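Carbohydrate binding family 6 (Clostridium thermocellum, PDB 5A8C) is an alpha-L-arabinofuranosidase of glycoside hydrolase family 43, a five-bladed beta-propeller enzyme that hydrolyses terminal alpha-L-arabinofuranosyl residues from arabinose-containing glycans. Local coordinates at residues 43-48 against 106-111; 113-118 against 134-139; 73-78 against 83-88; 167-172 against 215-220. All blocks are in the same frame, centred on the assembly; numbering follows the deposited sequence.

Interaction 1. Residues 43-48 against 106-111; sequences VVYNGR and IVYRNN
Tyr45 turns the edge of its ring toward the face of Tyr108, a T-shaped pair with centroids 5.0 Å apart and planes inclined at 64°. The touching edge is the CD1-CE1 side: CD1 stands above the Tyr108 ring toward its rim, and CE1 comes within 3.7 Å of Tyr108 CZ. The phenol oxygen of Tyr108 in turn lies near the plane of the Tyr45 ring, at its edge. Both tyrosines set CG opposite the backbone N (chi1 169° for Tyr45), which carries the rings outward from their strands until they cross. The short segments 43-45 and 106-109 run at 34° to each other, in strands of different sheets of the five-bladed propeller; no hydrogen bond joins the two segments directly, so the seam is made by side chains. Deeper in it, Val43 splits its branches: CG1 meets Ile106 CG1 at 3.8 Å, while CG2 rests 4.0 Å from Tyr108 CB. Toward the outer end the chemistry becomes polar. Tyr108 OH donates to Asn111 OD1 at 2.7 Å, in the carbonyl plane on a lone pair, and a water donates to the same OD1 while hydrogen-bonding to Tyr45 OH. Phe113 stacks on Tyr108 and meets Tyr45 edge-to-face, extending the aromatic cluster.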
loop_
_atom_site.group_PDB
_atom_site.type_symbol
_atom_site.label_atom_id
_atom_site.label_comp_id
_atom_site.label_asym_id
_atom_site.label_seq_id
_atom_site.Cartn_x
_atom_site.Cartn_y
_atom_site.Cartn_z
ATOM N N VAL A 43 1.537 -9.774 -2.348
ATOM C CA VAL A 43 0.649 -10.829 -2.799
ATOM C C VAL A 43 1.389 -12.147 -2.767
ATOM O O VAL A 43 2.613 -12.194 -2.981
ATOM C CB VAL A 43 0.056 -10.539 -4.207
ATOM C CG1 VAL A 43 1.061 -10.790 -5.317
ATOM C CG2 VAL A 43 -1.205 -11.328 -4.471
ATOM N N VAL A 44 0.653 -13.218 -2.563
ATOM C CA VAL A 44 1.203 -14.573 -2.602
ATOM C C VAL A 44 0.816 -15.217 -3.932
ATOM O O VAL A 44 -0.359 -15.144 -4.357
ATOM C CB VAL A 44 0.666 -15.400 -1.418
ATOM C CG1 VAL A 44 1.153 -16.829 -1.485
ATOM C CG2 VAL A 44 1.101 -14.746 -0.119
ATOM N N TYR A 45 1.786 -15.825 -4.592
ATOM C CA TYR A 45 1.551 -16.476 -5.867
ATOM C C TYR A 45 2.540 -17.616 -6.000
ATOM O O TYR A 45 3.752 -17.420 -5.856
ATOM C CB TYR A 45 1.706 -15.488 -7.038
ATOM C CG TYR A 45 1.729 -16.102 -8.394
ATOM C CD1 TYR A 45 0.602 -16.647 -8.964
ATOM C CD2 TYR A 45 2.901 -16.164 -9.126
ATOM C CE1 TYR A 45 0.639 -17.197 -10.234
ATOM C CE2 TYR A 45 2.944 -16.697 -10.386
ATOM C CZ TYR A 45 1.823 -17.227 -10.934
ATOM O OH TYR A 45 1.878 -17.725 -12.196
ATOM N N ASN A 46 2.033 -18.805 -6.329
ATOM C CA ASN A 46 2.868 -19.988 -6.578
ATOM C C ASN A 46 3.917 -20.221 -5.525
ATOM O O ASN A 46 5.080 -20.503 -5.815
ATOM C CB ASN A 46 3.368 -19.920 -8.011
ATOM C CG ASN A 46 2.333 -20.494 -9.014
ATOM O OD1 ASN A 46 1.213 -20.882 -8.636
ATOM N ND2 ASN A 46 2.656 -20.432 -10.286
ATOM N N GLY A 47 3.503 -20.074 -4.275
ATOM C CA GLY A 47 4.333 -20.387 -3.155
ATOM C C GLY A 47 5.293 -19.296 -2.728
ATOM O O GLY A 47 6.023 -19.524 -1.775
ATOM N N ARG A 48 5.305 -18.162 -3.431
ATOM C CA ARG A 48 6.193 -17.057 -3.114
ATOM C C ARG A 48 5.385 -15.875 -2.612
ATOM O O ARG A 48 4.250 -15.620 -3.032
ATOM C CB ARG A 48 6.964 -16.617 -4.361
ATOM C CG ARG A 48 7.897 -17.697 -4.905
ATOM C CD ARG A 48 8.755 -17.193 -6.049
ATOM N NE ARG A 48 9.783 -16.285 -5.601
ATOM C CZ ARG A 48 10.948 -16.676 -5.088
ATOM N NH1 ARG A 48 11.271 -17.946 -4.913
ATOM N NH2 ARG A 48 11.778 -15.731 -4.701
ATOM N N ILE A 106 -1.454 -4.400 -5.136
ATOM C CA ILE A 106 -1.362 -5.562 -6.019
ATOM C C ILE A 106 -2.529 -6.521 -5.721
ATOM O O ILE A 106 -2.811 -6.823 -4.547
ATOM C CB ILE A 106 0.006 -6.268 -5.831
ATOM C CG1 ILE A 106 0.178 -7.434 -6.809
ATOM C CG2 ILE A 106 0.272 -6.683 -4.394
ATOM C CD1 ILE A 106 0.305 -7.061 -8.248
ATOM N N VAL A 107 -3.085 -7.065 -6.786
ATOM C CA VAL A 107 -4.140 -8.094 -6.697
ATOM C C VAL A 107 -3.840 -9.137 -7.773
ATOM O O VAL A 107 -3.538 -8.804 -8.914
ATOM C CB VAL A 107 -5.548 -7.491 -6.918
ATOM C CG1 VAL A 107 -6.595 -8.570 -6.830
ATOM C CG2 VAL A 107 -5.821 -6.419 -5.904
ATOM N N TYR A 108 -4.000 -10.420 -7.387
ATOM C CA TYR A 108 -3.969 -11.552 -8.323
ATOM C C TYR A 108 -5.416 -12.010 -8.563
ATOM O O TYR A 108 -6.084 -12.398 -7.617
ATOM C CB TYR A 108 -3.105 -12.664 -7.745
ATOM C CG TYR A 108 -3.061 -13.945 -8.543
ATOM C CD1 TYR A 108 -2.660 -13.968 -9.875
ATOM C CD2 TYR A 108 -3.405 -15.174 -7.964
ATOM C CE1 TYR A 108 -2.584 -15.149 -10.609
ATOM C CE2 TYR A 108 -3.344 -16.343 -8.701
ATOM C CZ TYR A 108 -2.939 -16.332 -10.013
ATOM O OH TYR A 108 -2.909 -17.523 -10.703
ATOM N N ARG A 109 -5.876 -11.856 -9.805
ATOM C CA ARG A 109 -7.269 -12.234 -10.128
ATOM C C ARG A 109 -7.305 -12.642 -11.566
ATOM O O ARG A 109 -6.558 -12.074 -12.387
ATOM C CB ARG A 109 -8.225 -11.053 -9.897
ATOM C CG ARG A 109 -9.692 -11.477 -9.893
ATOM C CD ARG A 109 -10.641 -10.362 -9.673
ATOM N NE ARG A 109 -11.973 -10.893 -9.451
ATOM C CZ ARG A 109 -13.059 -10.167 -9.216
ATOM N NH1 ARG A 109 -13.005 -8.867 -9.196
ATOM N NH2 ARG A 109 -14.211 -10.787 -9.013
ATOM N N ASN A 110 -8.162 -13.581 -11.942
ATOM C CA ASN A 110 -8.279 -13.929 -13.370
ATOM C C ASN A 110 -6.978 -14.443 -13.922
ATOM O O ASN A 110 -6.768 -14.337 -15.124
ATOM C CB ASN A 110 -8.755 -12.717 -14.253
ATOM C CG ASN A 110 -9.953 -11.963 -13.673
ATOM O OD1 ASN A 110 -10.898 -12.621 -13.191
ATOM N ND2 ASN A 110 -9.925 -10.595 -13.722
ATOM N N ASN A 111 -6.129 -15.002 -13.085
ATOM C CA ASN A 111 -4.816 -15.449 -13.475
ATOM C C ASN A 111 -3.971 -14.321 -14.096
ATOM O O ASN A 111 -3.051 -14.576 -14.899
ATOM C CB ASN A 111 -4.854 -16.642 -14.406
ATOM C CG ASN A 111 -3.569 -17.409 -14.437
ATOM O OD1 ASN A 111 -2.860 -17.534 -13.429
ATOM N ND2 ASN A 111 -3.277 -17.942 -15.568
HETATM O O HOH W 1 -0.083 -18.264 -13.615
#

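Interaction 2. Residues 113-118 against 134-139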
loop_
_atom_site.group_PDB
_atom_site.type_symbol
_atom_site.label_atom_id
_atom_site.label_comp_id
_atom_site.label_asym_id
_atom_site.label_seq_id
_atom_site.Cartn_x
_atom_site.Cartn_y
_atom_site.Cartn_z
ATOM N N PHE A 113 -2.217 -10.168 -12.927
ATOM C CA PHE A 113 -1.764 -9.314 -11.858
ATOM C C PHE A 113 -2.142 -7.870 -12.185
ATOM O O PHE A 113 -1.861 -7.380 -13.278
ATOM C CB PHE A 113 -0.241 -9.425 -11.692
ATOM C CG PHE A 113 0.181 -10.827 -11.295
ATOM C CD1 PHE A 113 0.333 -11.791 -12.272
ATOM C CD2 PHE A 113 0.283 -11.163 -9.981
ATOM C CE1 PHE A 113 0.615 -13.114 -11.930
ATOM C CE2 PHE A 113 0.588 -12.495 -9.621
ATOM C CZ PHE A 113 0.725 -13.451 -10.627
ATOM N N TYR A 114 -2.802 -7.239 -11.211
ATOM C CA TYR A 114 -3.294 -5.874 -11.348
ATOM C C TYR A 114 -2.590 -5.025 -10.316
ATOM O O TYR A 114 -2.645 -5.321 -9.107
ATOM C CB TYR A 114 -4.830 -5.828 -11.115
ATOM C CG TYR A 114 -5.539 -6.668 -12.123
ATOM C CD1 TYR A 114 -5.884 -6.138 -13.371
ATOM C CD2 TYR A 114 -5.860 -8.003 -11.880
ATOM C CE1 TYR A 114 -6.465 -6.922 -14.338
ATOM C CE2 TYR A 114 -6.463 -8.785 -12.847
ATOM C CZ TYR A 114 -6.802 -8.227 -14.065
ATOM O OH TYR A 114 -7.438 -9.038 -14.973
ATOM N N LEU A 115 -1.871 -4.018 -10.791
ATOM C CA LEU A 115 -1.022 -3.153 -9.996
ATOM C C LEU A 115 -1.577 -1.737 -10.095
ATOM O O LEU A 115 -1.453 -1.096 -11.121
ATOM C CB LEU A 115 0.397 -3.254 -10.558
ATOM C CG LEU A 115 1.494 -2.537 -9.811
ATOM C CD1 LEU A 115 1.733 -3.178 -8.437
ATOM C CD2 LEU A 115 2.813 -2.616 -10.613
ATOM N N TYR A 116 -2.197 -1.291 -9.024
ATOM C CA TYR A 116 -2.808 0.049 -8.984
ATOM C C TYR A 116 -1.804 1.021 -8.418
ATOM O O TYR A 116 -0.965 0.625 -7.585
ATOM C CB TYR A 116 -4.102 0.018 -8.130
ATOM C CG TYR A 116 -5.075 -0.976 -8.656
ATOM C CD1 TYR A 116 -5.052 -2.302 -8.258
ATOM C CD2 TYR A 116 -6.062 -0.581 -9.572
ATOM C CE1 TYR A 116 -5.916 -3.250 -8.793
ATOM C CE2 TYR A 116 -6.943 -1.516 -10.089
ATOM C CZ TYR A 116 -6.876 -2.829 -9.719
ATOM O OH TYR A 116 -7.698 -3.781 -10.239
ATOM N N TYR A 117 -1.841 2.273 -8.843
ATOM C CA TYR A 117 -0.808 3.221 -8.456
ATOM C C TYR A 117 -1.353 4.615 -8.507
ATOM O O TYR A 117 -2.289 4.948 -9.244
ATOM C CB TYR A 117 0.409 3.102 -9.414
ATOM C CG TYR A 117 0.097 3.408 -10.862
ATOM C CD1 TYR A 117 -0.408 2.432 -11.715
ATOM C CD2 TYR A 117 0.342 4.671 -11.390
ATOM C CE1 TYR A 117 -0.717 2.729 -13.046
ATOM C CE2 TYR A 117 0.050 4.964 -12.710
ATOM C CZ TYR A 117 -0.478 4.006 -13.554
ATOM O OH TYR A 117 -0.690 4.337 -14.866
ATOM N N GLY A 118 -0.761 5.503 -7.683
ATOM C CA GLY A 118 -1.160 6.915 -7.691
ATOM C C GLY A 118 -0.232 7.738 -8.536
ATOM O O GLY A 118 0.994 7.761 -8.304
ATOM N N GLY A 134 6.068 -8.661 -14.286
ATOM C CA GLY A 134 5.883 -7.753 -15.392
ATOM C C GLY A 134 6.427 -8.285 -16.682
ATOM O O GLY A 134 6.725 -9.477 -16.805
ATOM N N PRO A 135 6.580 -7.431 -17.655
ATOM C CA PRO A 135 6.270 -6.015 -17.640
ATOM C C PRO A 135 4.812 -5.699 -17.329
ATOM O O PRO A 135 3.949 -6.460 -17.820
ATOM C CB PRO A 135 6.553 -5.645 -19.119
ATOM C CG PRO A 135 7.437 -6.731 -19.635
ATOM C CD PRO A 135 6.958 -7.939 -18.984
ATOM N N PHE A 136 4.541 -4.699 -16.481
ATOM C CA PHE A 136 3.193 -4.212 -16.303
ATOM C C PHE A 136 2.920 -3.087 -17.239
ATOM O O PHE A 136 3.745 -2.192 -17.417
ATOM C CB PHE A 136 2.980 -3.760 -14.866
ATOM C CG PHE A 136 2.889 -4.881 -13.839
ATOM C CD1 PHE A 136 4.000 -5.509 -13.308
ATOM C CD2 PHE A 136 1.640 -5.319 -13.421
ATOM C CE1 PHE A 136 3.882 -6.509 -12.394
ATOM C CE2 PHE A 136 1.509 -6.325 -12.490
ATOM C CZ PHE A 136 2.636 -6.941 -11.976
ATOM N N LYS A 137 1.698 -3.054 -17.815
ATOM C CA LYS A 137 1.298 -2.012 -18.748
ATOM C C LYS A 137 -0.087 -1.532 -18.381
ATOM O O LYS A 137 -1.000 -2.340 -18.155
ATOM C CB LYS A 137 1.300 -2.515 -20.186
ATOM C CG LYS A 137 2.664 -2.908 -20.743
ATOM C CD LYS A 137 3.564 -1.715 -20.951
ATOM C CE LYS A 137 4.885 -2.091 -21.598
ATOM N NZ LYS A 137 5.680 -0.866 -21.889
ATOM N N ASP A 138 -0.276 -0.215 -18.334
ATOM C CA ASP A 138 -1.600 0.370 -18.095
ATOM C C ASP A 138 -2.344 0.430 -19.417
ATOM O O ASP A 138 -1.867 1.056 -20.358
ATOM C CB ASP A 138 -1.443 1.747 -17.433
ATOM C CG ASP A 138 -2.749 2.465 -17.167
ATOM O OD1 ASP A 138 -3.749 2.181 -17.818
ATOM O OD2 ASP A 138 -2.742 3.291 -16.187
ATOM N N PRO A 139 -3.472 -0.287 -19.525
ATOM C CA PRO A 139 -4.196 -0.367 -20.822
ATOM C C PRO A 139 -5.060 0.829 -21.130
ATOM O O PRO A 139 -5.611 0.877 -22.230
ATOM C CB PRO A 139 -5.060 -1.596 -20.625
ATOM C CG PRO A 139 -5.417 -1.553 -19.142
ATOM C CD PRO A 139 -4.149 -1.045 -18.458
#
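Strand 113-118 is faced by the irregular segment 134-139, whose backbone comes nearest where the CA atoms of Leu115 and Phe136 lie 7.7 Å apart, a spacing bridged by side chains. Phe136 fills it. Leu115 CD2 sits over one face of its ring, 4.0 Å from the centroid and 13° off the normal, a CH-pi contact, while Leu115 CB reaches Phe136 CD2 at 3.7 Å. Further along the same side of the ring, Phe136 CE2 meets Phe113 CB at 3.6 Å, with Phe113 O near the ring plane. The other grip is polar: Tyr117 OH donates over 2.7 Å to Asp138 OD2, which receives it on its anti lone pair, the one away from OD1, with ring and carboxylate planes 79° apart. Tyr117 holds CG between its backbone N and carbonyl carbon (chi1 61°), and from there the ring extends to the carboxylate. Trp97 NE1 also bonds to Asp138 OD2, and the backbone N of Leu140 to OD1. This loop of the propeller is thus held to its blade by an apolar plug and a buried carboxylate; the several donors around that carboxylate would probably stabilise its negative charge.

Interaction 3. Residues 73-78 against 83-88; sequences CISTDD and TDHGEV
The imidazole of His85 presents its edge to strand 70-76: Ser75 CB lies in the ring plane there, and Ser75 OG meets NE2 at 2.7 Å, a hydrogen bond in which either atom may be the donor. Cys73 SG comes in obliquely, 64° off the ring normal and 3.9 Å from His85 CD2, over neither face squarely. Ser75 keeps OG between its backbone N and carbonyl carbon (chi1 75°), directed to the imidazole, and Arg48 NH2 is a second partner of that oxygen. Cys73 also packs CB against Val88 CG1 at 3.7 Å, so the face bearing Cys73, Ser75 and His85 mixes sulfur, hydroxyl, imidazole and methyl groups. On the other face lie Ile74 and Asp84, a non-hydrogen-bonded pair.

Ser75 and Thr83 are a hydrogen-bonded antiparallel pair, joined by Ser75 N to Thr83 O at 3.0 Å and Thr83 N to Ser75 O at 2.8 Å. Regular pairing stops after Ile74 and Asp84: Cys73 faces two residues, its O accepting from His85 N and its N donating to Gly86 O, a classic G1 beta bulge with Gly86 at positive phi. Asp84 OD1 takes the backbone N of Gly86 at 2.9 Å in an Asx turn, while its OD2 forms a salt bridge to Arg35.

Strands 70-76 and 83-90 are the last two of a four-stranded propeller blade: strand 48-56 flanks 70-76 on its other side, and 83-90 is outermost.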
loop_
_atom_site.group_PDB
_atom_site.type_symbol
_atom_site.label_atom_id
_atom_site.label_comp_id
_atom_site.label_asym_id
_atom_site.label_seq_id
_atom_site.Cartn_x
_atom_site.Cartn_y
_atom_site.Cartn_z
ATOM N N CYS A 73 9.921 -4.640 -7.296
ATOM C CA CYS A 73 9.336 -5.887 -6.788
ATOM C C CYS A 73 10.467 -6.777 -6.292
ATOM O O CYS A 73 11.488 -6.973 -6.992
ATOM C CB CYS A 73 8.596 -6.608 -7.901
ATOM S SG CYS A 73 7.902 -8.190 -7.502
ATOM N N ILE A 74 10.276 -7.358 -5.102
ATOM C CA ILE A 74 11.160 -8.398 -4.532
ATOM C C ILE A 74 10.270 -9.571 -4.135
ATOM O O ILE A 74 9.080 -9.415 -3.901
ATOM C CB ILE A 74 12.001 -7.846 -3.363
ATOM C CG1 ILE A 74 11.164 -7.521 -2.137
ATOM C CG2 ILE A 74 12.846 -6.677 -3.805
ATOM C CD1 ILE A 74 11.960 -7.098 -0.924
ATOM N N SER A 75 10.870 -10.756 -3.994
ATOM C CA SER A 75 10.073 -11.894 -3.556
ATOM C C SER A 75 10.902 -12.894 -2.826
ATOM O O SER A 75 12.135 -12.939 -2.891
ATOM C CB SER A 75 9.352 -12.602 -4.718
ATOM O OG SER A 75 10.264 -13.393 -5.489
ATOM N N THR A 76 10.191 -13.806 -2.155
ATOM C CA THR A 76 10.822 -14.887 -1.413
ATOM C C THR A 76 9.936 -16.114 -1.411
ATOM O O THR A 76 8.730 -16.014 -1.465
ATOM C CB THR A 76 11.084 -14.452 0.030
ATOM O OG1 THR A 76 11.939 -15.417 0.686
ATOM C CG2 THR A 76 9.813 -14.262 0.854
ATOM N N ASP A 77 10.576 -17.280 -1.264
ATOM C CA ASP A 77 9.845 -18.506 -0.937
ATOM C C ASP A 77 10.158 -19.041 0.428
ATOM O O ASP A 77 9.655 -20.102 0.772
ATOM C CB ASP A 77 9.983 -19.631 -1.974
ATOM C CG ASP A 77 11.292 -20.292 -1.976
ATOM O OD1 ASP A 77 12.164 -19.871 -1.204
ATOM O OD2 ASP A 77 11.402 -21.295 -2.740
ATOM N N ASP A 78 10.947 -18.329 1.203
ATOM C CA ASP A 78 11.421 -18.846 2.475
ATOM C C ASP A 78 11.549 -17.818 3.569
ATOM O O ASP A 78 11.934 -18.162 4.691
ATOM C CB ASP A 78 12.756 -19.644 2.333
ATOM C CG ASP A 78 13.930 -18.807 1.936
ATOM O OD1 ASP A 78 13.796 -17.585 1.729
ATOM O OD2 ASP A 78 15.027 -19.371 1.833
ATOM N N THR A 83 14.739 -12.249 -3.618
ATOM C CA THR A 83 15.152 -12.026 -4.988
ATOM C C THR A 83 14.703 -10.670 -5.454
ATOM O O THR A 83 13.555 -10.269 -5.245
ATOM C CB THR A 83 14.545 -13.104 -5.896
ATOM O OG1 THR A 83 14.973 -14.388 -5.417
ATOM C CG2 THR A 83 14.925 -12.920 -7.322
ATOM N N ASP A 84 15.604 -9.930 -6.078
ATOM C CA ASP A 84 15.327 -8.624 -6.658
ATOM C C ASP A 84 14.829 -8.797 -8.048
ATOM O O ASP A 84 15.559 -9.249 -8.925
ATOM C CB ASP A 84 16.627 -7.835 -6.623
ATOM C CG ASP A 84 16.513 -6.412 -7.118
ATOM O OD1 ASP A 84 15.402 -5.949 -7.449
ATOM O OD2 ASP A 84 17.574 -5.720 -7.130
ATOM N N HIS A 85 13.571 -8.386 -8.313
ATOM C CA HIS A 85 13.002 -8.436 -9.650
ATOM C C HIS A 85 13.088 -7.118 -10.395
ATOM O O HIS A 85 12.508 -6.974 -11.490
ATOM C CB HIS A 85 11.573 -8.935 -9.601
ATOM C CG HIS A 85 11.427 -10.272 -8.953
ATOM N ND1 HIS A 85 11.947 -11.426 -9.490
ATOM C CD2 HIS A 85 10.868 -10.638 -7.788
ATOM C CE1 HIS A 85 11.625 -12.436 -8.699
ATOM N NE2 HIS A 85 10.991 -12.000 -7.641
ATOM N N GLY A 86 13.783 -6.113 -9.823
ATOM C CA GLY A 86 13.927 -4.839 -10.475
ATOM C C GLY A 86 12.663 -4.003 -10.410
ATOM O O GLY A 86 11.772 -4.236 -9.559
ATOM N N GLU A 87 12.584 -3.020 -11.273
ATOM C CA GLU A 87 11.431 -2.177 -11.386
ATOM C C GLU A 87 10.541 -2.746 -12.463
ATOM O O GLU A 87 10.910 -2.827 -13.606
ATOM C CB GLU A 87 11.798 -0.705 -11.577
ATOM C CG GLU A 87 12.172 0.017 -10.267
ATOM C CD GLU A 87 13.460 -0.494 -9.684
ATOM O OE1 GLU A 87 14.510 -0.286 -10.337
ATOM O OE2 GLU A 87 13.454 -1.066 -8.595
ATOM N N VAL A 88 9.321 -3.126 -12.073
ATOM C CA VAL A 88 8.384 -3.876 -12.894
ATOM C C VAL A 88 7.327 -3.020 -13.575
ATOM O O VAL A 88 6.622 -3.522 -14.429
ATOM C CB VAL A 88 7.715 -5.002 -12.056
ATOM C CG1 VAL A 88 8.759 -5.960 -11.524
ATOM C CG2 VAL A 88 6.844 -4.417 -10.924
#

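Interaction 4. Residues 167-172 against 215-220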
loop_
_atom_site.group_PDB
_atom_site.type_symbol
_atom_site.label_atom_id
_atom_site.label_comp_id
_atom_site.label_asym_id
_atom_site.label_seq_id
_atom_site.Cartn_x
_atom_site.Cartn_y
_atom_site.Cartn_z
ATOM N N VAL A 167 -10.788 -7.922 -3.032
ATOM C CA VAL A 167 -11.817 -8.715 -3.705
ATOM C C VAL A 167 -12.563 -9.518 -2.635
ATOM O O VAL A 167 -11.937 -10.317 -1.956
ATOM C CB VAL A 167 -11.229 -9.620 -4.804
ATOM C CG1 VAL A 167 -12.336 -10.386 -5.504
ATOM C CG2 VAL A 167 -10.398 -8.834 -5.789
ATOM N N ASP A 168 -13.862 -9.275 -2.510
ATOM C CA ASP A 168 -14.655 -9.921 -1.452
ATOM C C ASP A 168 -15.110 -11.327 -1.883
ATOM O O ASP A 168 -14.972 -11.756 -3.039
ATOM C CB ASP A 168 -15.819 -9.032 -1.107
ATOM C CG ASP A 168 -16.331 -9.180 0.326
ATOM O OD1 ASP A 168 -15.850 -10.044 1.065
ATOM O OD2 ASP A 168 -17.265 -8.387 0.636
ATOM N N ASP A 169 -15.669 -12.043 -0.905
ATOM C CA ASP A 169 -16.142 -13.389 -1.086
ATOM C C ASP A 169 -17.214 -13.538 -2.144
ATOM O O ASP A 169 -17.328 -14.566 -2.794
ATOM C CB ASP A 169 -16.769 -13.908 0.243
ATOM C CG ASP A 169 -15.786 -14.147 1.335
ATOM O OD1 ASP A 169 -14.663 -14.627 1.095
ATOM O OD2 ASP A 169 -16.177 -13.968 2.529
ATOM N N ASP A 170 -18.045 -12.499 -2.293
ATOM C CA ASP A 170 -19.118 -12.417 -3.280
ATOM C C ASP A 170 -18.632 -12.085 -4.653
ATOM O O ASP A 170 -19.436 -11.947 -5.582
ATOM C CB ASP A 170 -20.184 -11.383 -2.836
ATOM C CG ASP A 170 -19.654 -9.965 -2.696
ATOM O OD1 ASP A 170 -18.497 -9.699 -2.975
ATOM O OD2 ASP A 170 -20.462 -9.088 -2.285
ATOM N N GLY A 171 -17.309 -11.919 -4.838
ATOM C CA GLY A 171 -16.759 -11.593 -6.125
ATOM C C GLY A 171 -16.747 -10.118 -6.456
ATOM O O GLY A 171 -16.329 -9.774 -7.570
ATOM N N GLN A 172 -17.103 -9.261 -5.509
ATOM C CA GLN A 172 -17.047 -7.816 -5.757
ATOM C C GLN A 172 -15.679 -7.282 -5.322
ATOM O O GLN A 172 -15.298 -7.409 -4.163
ATOM C CB GLN A 172 -18.160 -7.081 -4.990
ATOM C CG GLN A 172 -18.193 -5.585 -5.309
ATOM C CD GLN A 172 -18.489 -5.340 -6.748
ATOM O OE1 GLN A 172 -19.634 -5.615 -7.187
ATOM N NE2 GLN A 172 -17.536 -4.844 -7.508
ATOM N N MET A 215 -7.545 -2.569 2.929
ATOM C CA MET A 215 -8.601 -3.476 3.346
ATOM C C MET A 215 -8.145 -4.916 3.276
ATOM O O MET A 215 -7.571 -5.329 2.260
ATOM C CB MET A 215 -9.819 -3.266 2.444
ATOM C CG MET A 215 -11.001 -4.211 2.683
ATOM S SD MET A 215 -11.614 -4.283 4.366
ATOM C CE MET A 215 -12.004 -2.544 4.663
ATOM N N HIS A 216 -8.490 -5.683 4.299
ATOM C CA HIS A 216 -8.379 -7.156 4.244
ATOM C C HIS A 216 -9.493 -7.735 5.058
ATOM O O HIS A 216 -10.098 -7.055 5.907
ATOM C CB HIS A 216 -7.002 -7.678 4.649
ATOM C CG HIS A 216 -6.785 -7.763 6.116
ATOM N ND1 HIS A 216 -6.411 -6.702 6.918
ATOM C CD2 HIS A 216 -6.881 -8.870 6.915
ATOM C CE1 HIS A 216 -6.299 -7.175 8.154
ATOM N NE2 HIS A 216 -6.591 -8.464 8.176
ATOM N N LYS A 217 -9.792 -9.005 4.827
ATOM C CA LYS A 217 -10.865 -9.699 5.509
ATOM C C LYS A 217 -10.305 -10.907 6.208
ATOM O O LYS A 217 -9.429 -11.593 5.684
ATOM C CB LYS A 217 -11.987 -10.098 4.514
ATOM C CG LYS A 217 -13.287 -10.587 5.127
ATOM C CD LYS A 217 -14.309 -10.884 4.056
ATOM C CE LYS A 217 -15.676 -11.187 4.628
ATOM N NZ LYS A 217 -16.676 -11.446 3.550
ATOM N N TYR A 218 -10.801 -11.195 7.407
ATOM C CA TYR A 218 -10.368 -12.372 8.141
ATOM C C TYR A 218 -11.472 -12.808 9.080
ATOM O O TYR A 218 -12.009 -11.989 9.840
ATOM C CB TYR A 218 -9.098 -12.083 8.965
ATOM C CG TYR A 218 -8.719 -13.163 9.888
ATOM C CD1 TYR A 218 -8.264 -14.398 9.397
ATOM C CD2 TYR A 218 -8.773 -12.979 11.260
ATOM C CE1 TYR A 218 -7.908 -15.421 10.248
ATOM C CE2 TYR A 218 -8.364 -14.003 12.142
ATOM C CZ TYR A 218 -7.941 -15.188 11.590
ATOM O OH TYR A 218 -7.546 -16.220 12.460
ATOM N N ASN A 219 -11.845 -14.085 9.011
ATOM C CA ASN A 219 -12.836 -14.676 9.895
ATOM C C ASN A 219 -14.099 -13.859 10.017
ATOM O O ASN A 219 -14.603 -13.625 11.118
ATOM C CB ASN A 219 -12.229 -14.956 11.284
ATOM C CG ASN A 219 -12.999 -15.988 12.076
ATOM O OD1 ASN A 219 -13.637 -16.888 11.513
ATOM N ND2 ASN A 219 -12.956 -15.864 13.399
ATOM N N GLY A 220 -14.610 -13.415 8.880
ATOM C CA GLY A 220 -15.901 -12.708 8.854
ATOM C C GLY A 220 -15.890 -11.253 9.157
ATOM O O GLY A 220 -16.955 -10.622 9.173
#
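Lys217 reaches across to Asp168 and Asp169 with a side chain that leaves its strand fully extended. CB points toward the turn, and CG stands opposite the backbone N (chi1 -168°); the chain then runs straight, along a course that also brushes Phe166. CD is the first atom to come near the acids, 3.5 Å from Asp168 OD1. CE lies 3.5 Å from Asp169 OD2, and the terminal NZ forms salt bridges to both, 3.0 Å to Asp168 OD1 and 2.8 Å to Asp169 OD2. The contact thus spans two antiparallel sheets of the propeller, from the turn linking strands 164-167 and 173-178 to the outermost strand 212-218 of another. The two carboxylates are used differently. Asp168 OD1 offers its syn lone pair to the ammonium, whereas Asp169 OD2 is met from 50° out of its carboxylate plane. Asp168 OD1 also accepts from the backbone N of Asp169 at 2.8 Å, a bond that ties this acid to the turn. That turn, type I from Asp168 to Gly171, is closed by Gly171 N to Asp168 O. Tyr222 OH, from strand 221-228, bonds to both Asp168 OD2 and Lys217 NZ, adding a neutral fourth member to the charged cluster.

Interaction 2 is the wholly buried contact of the four, its apolar plug and shielded acid set against strand 112-118; interactions 1 and 3 are partly buried, and interaction 4, reaching an exposed acid, relies on charge. Only interaction 3 pairs neighbouring strands through backbone bonds, within one blade, whereas 1 and 4 join separate sheets through side chains. Strands 104-109 and 112-118 are neighbours in one sheet, so interactions 1 and 2 share a blade. Interactions 1 and 3 share the sheet of strands 36-45 to 83-90, and a probable backbone bond from Phe136 N to Val88 O ties interaction 2 to interaction 3. Arg109 of interaction 1 bonds to Gly171 O in interaction 4.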